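Local coordinates for protein N-isopropylammelide isopropylaminohydrolase (Burkholderia multivorans ATCC 17616, PDB 6NBO) that belongs to the amidohydrolase family of TIM-barrel metal-dependent hydrolases and carries two zinc ions in its active site, at residues V62-H67 with I300-V306; T278-A282 with L324-R328; P383-L387 with A396-A400. All blocks are in the same frame, centred on the assembly; numbering follows the deposited sequence. Where two conformers were deposited one is given.

Contact 1 of 3, residues V62-H67 with I300-V306; sequences VEGHTH and IGGNDGV. With ZN (zinc ion), chain B; ZN (zinc ion), chain M.
Glu63 OE2 is gripped twice by Asn303: the amide ND2 lies 2.8 Å from OE2 in a fairly straight bond, and the backbone N of Asn303 reaches the syn lone pair of that oxygen at 3.1 Å. The carboxylate stands about 70° from the amide plane, and Glu63 OE1 accepts from His65 N at 2.9 Å, met from above the carboxylate plane. A buried glutamate suits this place because its acceptors tie both segments. Gly64 and Gly302 let the backbones close up, with Ile300 CG2 against Gly64 CA. This is the barrel's metal end: His65 and His67 form the HxH motif at the C-terminal end of the first barrel strand, and Asp304 follows strand 299-301. His65 CG is anti to the backbone N (chi1 -175°), carrying the ring alongside the Asp304 carboxylate, planes 70° apart. His65 NE2, His67 NE2 and Asp304 OD1 bind one zinc ion with His218, while Asp304 OD2 binds the second with a water and His250, making the carboxylate a bridge. His65 ND1 hydrogen-bonds Ser249 OG, which would fix the ring's rotation. Asp304 N donates to His65 O at 2.9 Å, and Asp304 O accepts from Thr66 OG1.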
# COMPACT_ATOMS: atom_id res chain seq x y z
N VAL A 62 -1.52 -1.19 -6.77
CA VAL A 62 -1.17 -0.35 -5.64
C VAL A 62 -0.73 -1.24 -4.49
O VAL A 62 -1.47 -2.14 -4.08
CB VAL A 62 -2.35 0.54 -5.20
CG1 VAL A 62 -1.95 1.44 -4.02
CG2 VAL A 62 -2.87 1.36 -6.39
N GLU A 63 0.47 -0.99 -3.96
CA GLU A 63 0.89 -1.58 -2.69
C GLU A 63 0.58 -0.57 -1.59
O GLU A 63 1.24 0.46 -1.47
CB GLU A 63 2.38 -1.93 -2.74
CG GLU A 63 3.03 -2.21 -1.38
CD GLU A 63 2.38 -3.35 -0.65
OE1 GLU A 63 1.27 -3.15 -0.11
OE2 GLU A 63 2.97 -4.46 -0.62
N GLY A 64 -0.46 -0.85 -0.79
CA GLY A 64 -0.92 0.08 0.22
C GLY A 64 -0.21 0.01 1.56
O GLY A 64 -0.47 0.84 2.43
N HIS A 65 0.67 -0.98 1.76
CA HIS A 65 1.36 -1.13 3.05
C HIS A 65 2.52 -2.10 2.88
O HIS A 65 2.31 -3.32 2.86
CB HIS A 65 0.42 -1.62 4.15
CG HIS A 65 1.04 -1.69 5.53
ND1 HIS A 65 0.54 -0.99 6.60
CD2 HIS A 65 2.06 -2.43 6.01
CE1 HIS A 65 1.24 -1.28 7.69
NE2 HIS A 65 2.18 -2.14 7.35
N THR A 66 3.73 -1.59 2.78
CA THR A 66 4.89 -2.46 2.88
C THR A 66 5.97 -1.72 3.67
O THR A 66 5.74 -0.63 4.20
CB THR A 66 5.36 -2.92 1.49
OG1 THR A 66 6.32 -3.97 1.64
CG2 THR A 66 5.99 -1.75 0.70
N HIS A 67 7.16 -2.34 3.75
CA HIS A 67 8.29 -1.84 4.53
C HIS A 67 9.51 -2.00 3.63
O HIS A 67 10.29 -2.94 3.79
CB HIS A 67 8.45 -2.59 5.86
CG HIS A 67 7.33 -2.38 6.83
ND1 HIS A 67 7.35 -1.40 7.80
CD2 HIS A 67 6.14 -3.03 6.98
CE1 HIS A 67 6.24 -1.46 8.51
NE2 HIS A 67 5.48 -2.43 8.03
N ILE A 300 -7.75 -1.12 2.11
CA ILE A 300 -6.47 -1.05 1.41
C ILE A 300 -5.75 -2.38 1.60
O ILE A 300 -5.58 -2.84 2.73
CB ILE A 300 -5.60 0.10 1.97
CG1 ILE A 300 -6.35 1.45 1.90
CG2 ILE A 300 -4.25 0.17 1.23
CD1 ILE A 300 -5.71 2.53 2.77
N GLY A 301 -5.31 -2.99 0.51
CA GLY A 301 -4.52 -4.21 0.61
C GLY A 301 -3.02 -3.90 0.68
O GLY A 301 -2.55 -2.91 0.14
N GLY A 302 -2.28 -4.76 1.37
CA GLY A 302 -0.83 -4.61 1.42
C GLY A 302 -0.14 -5.92 1.70
O GLY A 302 -0.74 -6.86 2.22
N ASN A 303 1.16 -5.99 1.35
CA ASN A 303 1.94 -7.18 1.70
C ASN A 303 2.34 -7.20 3.16
O ASN A 303 2.47 -8.29 3.74
CB ASN A 303 3.24 -7.27 0.87
CG ASN A 303 3.03 -7.89 -0.48
OD1 ASN A 303 2.95 -9.12 -0.61
ND2 ASN A 303 2.96 -7.06 -1.52
N ASP A 304 2.55 -6.03 3.77
CA ASP A 304 3.40 -5.86 4.94
C ASP A 304 4.83 -6.17 4.50
O ASP A 304 5.21 -5.85 3.37
CB ASP A 304 2.98 -6.76 6.11
CG ASP A 304 3.11 -6.04 7.45
OD1 ASP A 304 3.50 -4.86 7.45
OD2 ASP A 304 2.82 -6.66 8.49
N GLY A 305 5.62 -6.81 5.36
CA GLY A 305 7.01 -7.08 5.01
C GLY A 305 7.15 -7.99 3.80
O GLY A 305 6.26 -8.78 3.47
N VAL A 306 8.28 -7.87 3.12
CA VAL A 306 8.62 -8.74 1.99
C VAL A 306 10.02 -9.28 2.22
O VAL A 306 11.01 -8.54 2.07
CB VAL A 306 8.54 -8.01 0.64
CG1 VAL A 306 9.05 -8.92 -0.48
CG2 VAL A 306 7.11 -7.53 0.36
ZN ZN B . 3.42 -3.01 8.75
ZN ZN M . 3.19 -5.43 10.50
O HOH W 1 10.09 -5.83 4.19
O HOH W 2 5.01 -4.02 10.68

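Contact 2 of 3, residues T278-A282 with L324-R328; sequences TTAPA and LIAMR
With CG placed opposite the backbone N (chi1 -178°) and a bend at the next bond (chi2 65°), the Arg328 side chain leaves helix 318-328 and turns its NE to Pro281 O. Ile325, one helical turn earlier, has CG1 beside its own backbone N, and this branch meets the methyl of Ala280. Arg328 NE donates to Pro281 O at 2.8 Å. Pro281 O lies in the guanidinium plane, at its edge, while the donor is tilted 22° from the carbonyl plane. Arginine suits the spot because it can reach along the loop with more than one nitrogen: NH2 goes on to Val284 O, so the guanidinium ties two carbonyls of the same loop to the helix. Its aliphatic part packs as well: Arg328 CD lies 3.9 Å from Ala282 CA.

Ala280 points its small CB at the helix, where Ala280 CB sits 3.6 Å from Ile325 CA and 3.7 Å from Arg328 CB. A single methyl lets the loop come this close to the helix backbone. Deeper in, Ile325 CD1 approaches Thr278 O at 4.0 Å, an apolar end set against the last residue of strand 275-278. The zinc site is close, the side chain of Pro281 being about 8 Å from a zinc ion, and the arrangement is that of a TIM barrel, in which a loop at the end of a barrel strand packs on an outer helix.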
# COMPACT_ATOMS: atom_id res chain seq x y z
N THR A 278 -5.50 -4.10 5.30
CA THR A 278 -5.38 -5.50 5.68
C THR A 278 -4.33 -6.16 4.80
O THR A 278 -4.26 -5.89 3.60
CB THR A 278 -6.72 -6.25 5.61
OG1 THR A 278 -6.54 -7.57 6.14
CG2 THR A 278 -7.26 -6.34 4.17
N THR A 279 -3.48 -6.97 5.41
CA THR A 279 -2.50 -7.76 4.68
C THR A 279 -2.86 -9.23 4.71
O THR A 279 -2.08 -10.08 4.27
CB THR A 279 -1.10 -7.52 5.26
OG1 THR A 279 -1.02 -8.09 6.57
CG2 THR A 279 -0.83 -6.01 5.33
N ALA A 280 -4.05 -9.54 5.25
CA ALA A 280 -4.60 -10.89 5.29
C ALA A 280 -3.66 -11.93 5.92
O ALA A 280 -3.46 -13.00 5.34
CB ALA A 280 -5.02 -11.33 3.90
N PRO A 281 -3.10 -11.66 7.10
CA PRO A 281 -2.34 -12.71 7.79
C PRO A 281 -3.23 -13.91 8.08
O PRO A 281 -4.39 -13.77 8.46
CB PRO A 281 -1.88 -12.02 9.08
CG PRO A 281 -2.93 -10.95 9.31
CD PRO A 281 -3.26 -10.46 7.94
N ALA A 282 -2.68 -15.10 7.86
CA ALA A 282 -3.49 -16.32 7.92
C ALA A 282 -3.67 -16.86 9.33
O ALA A 282 -4.45 -17.81 9.51
CB ALA A 282 -2.88 -17.40 7.03
N LEU A 324 -4.57 -13.59 -1.82
CA LEU A 324 -4.46 -14.02 -0.42
C LEU A 324 -5.53 -13.36 0.44
O LEU A 324 -6.08 -13.99 1.37
CB LEU A 324 -3.07 -13.72 0.12
CG LEU A 324 -1.93 -14.52 -0.50
CD1 LEU A 324 -0.60 -13.96 -0.00
CD2 LEU A 324 -2.05 -15.99 -0.11
N ILE A 325 -5.85 -12.10 0.16
CA ILE A 325 -6.96 -11.44 0.84
C ILE A 325 -8.27 -12.19 0.60
O ILE A 325 -9.04 -12.47 1.53
CB ILE A 325 -7.05 -9.97 0.39
CG1 ILE A 325 -5.84 -9.18 0.93
CG2 ILE A 325 -8.35 -9.32 0.86
CD1 ILE A 325 -5.69 -7.78 0.36
N ALA A 326 -8.53 -12.54 -0.67
CA ALA A 326 -9.73 -13.29 -1.01
C ALA A 326 -9.79 -14.62 -0.27
O ALA A 326 -10.82 -14.98 0.32
CB ALA A 326 -9.78 -13.51 -2.53
N MET A 327 -8.68 -15.36 -0.26
CA MET A 327 -8.63 -16.63 0.47
C MET A 327 -8.90 -16.42 1.95
O MET A 327 -9.68 -17.15 2.57
CB MET A 327 -7.27 -17.30 0.28
CG MET A 327 -7.00 -17.79 -1.13
SD MET A 327 -5.27 -18.37 -1.25
CE MET A 327 -5.43 -19.60 -2.54
N ARG A 328 -8.23 -15.43 2.55
CA ARG A 328 -8.39 -15.18 3.98
C ARG A 328 -9.84 -14.85 4.32
O ARG A 328 -10.31 -15.19 5.41
CB ARG A 328 -7.46 -14.06 4.42
CG ARG A 328 -7.51 -13.74 5.92
CD ARG A 328 -6.99 -14.92 6.76
NE ARG A 328 -7.07 -14.65 8.20
CZ ARG A 328 -8.16 -14.82 8.94
NH1 ARG A 328 -9.28 -15.27 8.38
NH2 ARG A 328 -8.13 -14.55 10.24

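Contact 3 of 3, residues P383-L387 with A396-A400; sequences PVRRL and ARNGA
Arg386 O accepts from Asn398 N at 3.0 Å where the chain enters an antiparallel pairing: Leu387 and Arg397 form a non-hydrogen-bonded pair, and a type I' beta turn leads from strand 393-397 into strand 400-401. The pairing belongs to the small C-terminal strands that follow the barrel helices in the sequence. The bond is fairly straight at its hydrogen, though its donor stands well above the carbonyl plane. A water also donates to Arg386 O and accepts from Arg397 NH1, thereby linking the two segments a second time.

The turn satisfies its own ends, Arg397 N donating to Ala400 O at 2.9 Å and Ala400 N to Arg397 O at 3.1 Å. The single N-H of Gly399 is shared between Arg385 O, in a weak, bent bond of 3.0 Å from Gly399 N, and a water. That water in turn donates to Arg385 O at 2.8 Å. Glycine suits the turn: its positive phi is readily adopted, and without a side chain it leaves room for Val384 CG2, which packs 3.5 Å from Gly399 N. Asn398 also has the positive phi and psi of the turn.

Within segment 383-387, Arg385 turns back to grip Pro383 O side-on with NE and NH2; NH1 continues to Asp317 in a salt bridge and to Ala118 O. This guanidinium therefore has carbonyl and carboxylate partners together, and arginine's several N-H groups suit such a site. Arg386 sends NH1 to Gly52 O.

Arg397 pairs with Glu50 through NH1, and its extended chain lies beside Leu387. Leucine is apt here because a branched apolar end can cover a flat cationic group: Leu387 CD1 sits over one face of the Arg397 guanidinium, offset toward the rim, 3.7 Å from Arg397 NH1.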
# COMPACT_ATOMS: atom_id res chain seq x y z
N PRO A 383 -1.45 -14.09 -13.88
CA PRO A 383 -0.66 -14.17 -15.11
C PRO A 383 0.42 -13.11 -15.15
O PRO A 383 0.29 -12.03 -14.57
CB PRO A 383 -1.71 -13.94 -16.22
CG PRO A 383 -2.79 -13.17 -15.58
CD PRO A 383 -2.83 -13.64 -14.13
N VAL A 384 1.52 -13.43 -15.85
CA VAL A 384 2.62 -12.48 -15.98
C VAL A 384 2.09 -11.17 -16.54
O VAL A 384 1.15 -11.16 -17.35
CB VAL A 384 3.73 -13.07 -16.87
CG1 VAL A 384 3.23 -13.24 -18.30
CG2 VAL A 384 4.97 -12.19 -16.85
N ARG A 385 2.65 -10.05 -16.08
CA ARG A 385 2.28 -8.77 -16.68
C ARG A 385 2.90 -8.70 -18.07
O ARG A 385 4.12 -8.53 -18.21
CB ARG A 385 2.74 -7.58 -15.83
CG ARG A 385 2.41 -7.65 -14.36
CD ARG A 385 0.96 -8.03 -14.06
NE ARG A 385 0.82 -9.40 -13.58
CZ ARG A 385 0.90 -9.76 -12.30
NH1 ARG A 385 1.13 -8.84 -11.36
NH2 ARG A 385 0.76 -11.03 -11.95
N ARG A 386 2.08 -8.86 -19.10
CA ARG A 386 2.61 -8.82 -20.46
C ARG A 386 3.20 -7.45 -20.78
O ARG A 386 4.24 -7.35 -21.45
CB ARG A 386 1.52 -9.17 -21.46
CG ARG A 386 2.07 -9.23 -22.88
CD ARG A 386 0.99 -9.02 -23.89
NE ARG A 386 0.05 -10.12 -23.90
CZ ARG A 386 -1.13 -10.07 -24.50
NH1 ARG A 386 -1.51 -8.96 -25.12
NH2 ARG A 386 -1.93 -11.13 -24.47
N LEU A 387 2.56 -6.39 -20.30
CA LEU A 387 2.97 -5.02 -20.55
C LEU A 387 2.70 -4.20 -19.30
O LEU A 387 1.64 -4.34 -18.70
CB LEU A 387 2.21 -4.40 -21.73
CG LEU A 387 2.59 -2.95 -22.08
CD1 LEU A 387 4.01 -2.89 -22.62
CD2 LEU A 387 1.62 -2.37 -23.09
N ALA A 396 7.91 -2.16 -18.66
CA ALA A 396 8.16 -3.58 -18.43
C ALA A 396 7.41 -4.39 -19.47
O ALA A 396 6.33 -4.00 -19.92
CB ALA A 396 7.74 -3.99 -17.02
N ARG A 397 7.99 -5.53 -19.84
CA ARG A 397 7.31 -6.50 -20.69
C ARG A 397 7.58 -7.88 -20.14
O ARG A 397 8.70 -8.18 -19.72
CB ARG A 397 7.77 -6.43 -22.16
CG ARG A 397 7.45 -5.14 -22.89
CD ARG A 397 7.94 -5.24 -24.34
NE ARG A 397 7.71 -4.01 -25.09
CZ ARG A 397 6.56 -3.70 -25.68
NH1 ARG A 397 5.53 -4.53 -25.60
NH2 ARG A 397 6.45 -2.57 -26.37
N ASN A 398 6.55 -8.72 -20.15
CA ASN A 398 6.62 -10.11 -19.70
C ASN A 398 7.32 -10.21 -18.35
O ASN A 398 8.18 -11.06 -18.10
CB ASN A 398 7.27 -10.98 -20.77
CG ASN A 398 6.39 -11.08 -22.01
OD1 ASN A 398 5.16 -11.19 -21.91
ND2 ASN A 398 7.00 -11.00 -23.18
N GLY A 399 6.92 -9.33 -17.45
CA GLY A 399 7.34 -9.39 -16.07
C GLY A 399 8.73 -8.88 -15.77
O GLY A 399 9.23 -9.10 -14.66
N ALA A 400 9.37 -8.20 -16.72
CA ALA A 400 10.74 -7.73 -16.53
C ALA A 400 10.86 -6.32 -17.06
O ALA A 400 10.29 -5.99 -18.11
CB ALA A 400 11.75 -8.66 -17.22
O HOH W 3 6.09 -6.76 -17.18
O HOH W 4 4.83 -6.94 -24.09

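Contacts 1 and 2 are neighbours at the zinc-bearing end of the barrel, their centres about 12 Å apart. Strands 275-278 and 299-301 run side by side there: Thr278 N lies 2.9 Å from Ile300 O and Gly302 N 3.2 Å from Thr278 O, both probable hydrogen bonds. Thr279 then packs against Gly302 and Asp304, placing the loop of contact 2 next to the zinc-bridging aspartate. Their segments alternate along the chain. Contact 3 stands apart among the C-terminal strands, away from the metal site: its centre is about 20 Å from that of contact 1 and about 24 Å from that of contact 2, with nearest atoms about 9 Å and about 12 Å away.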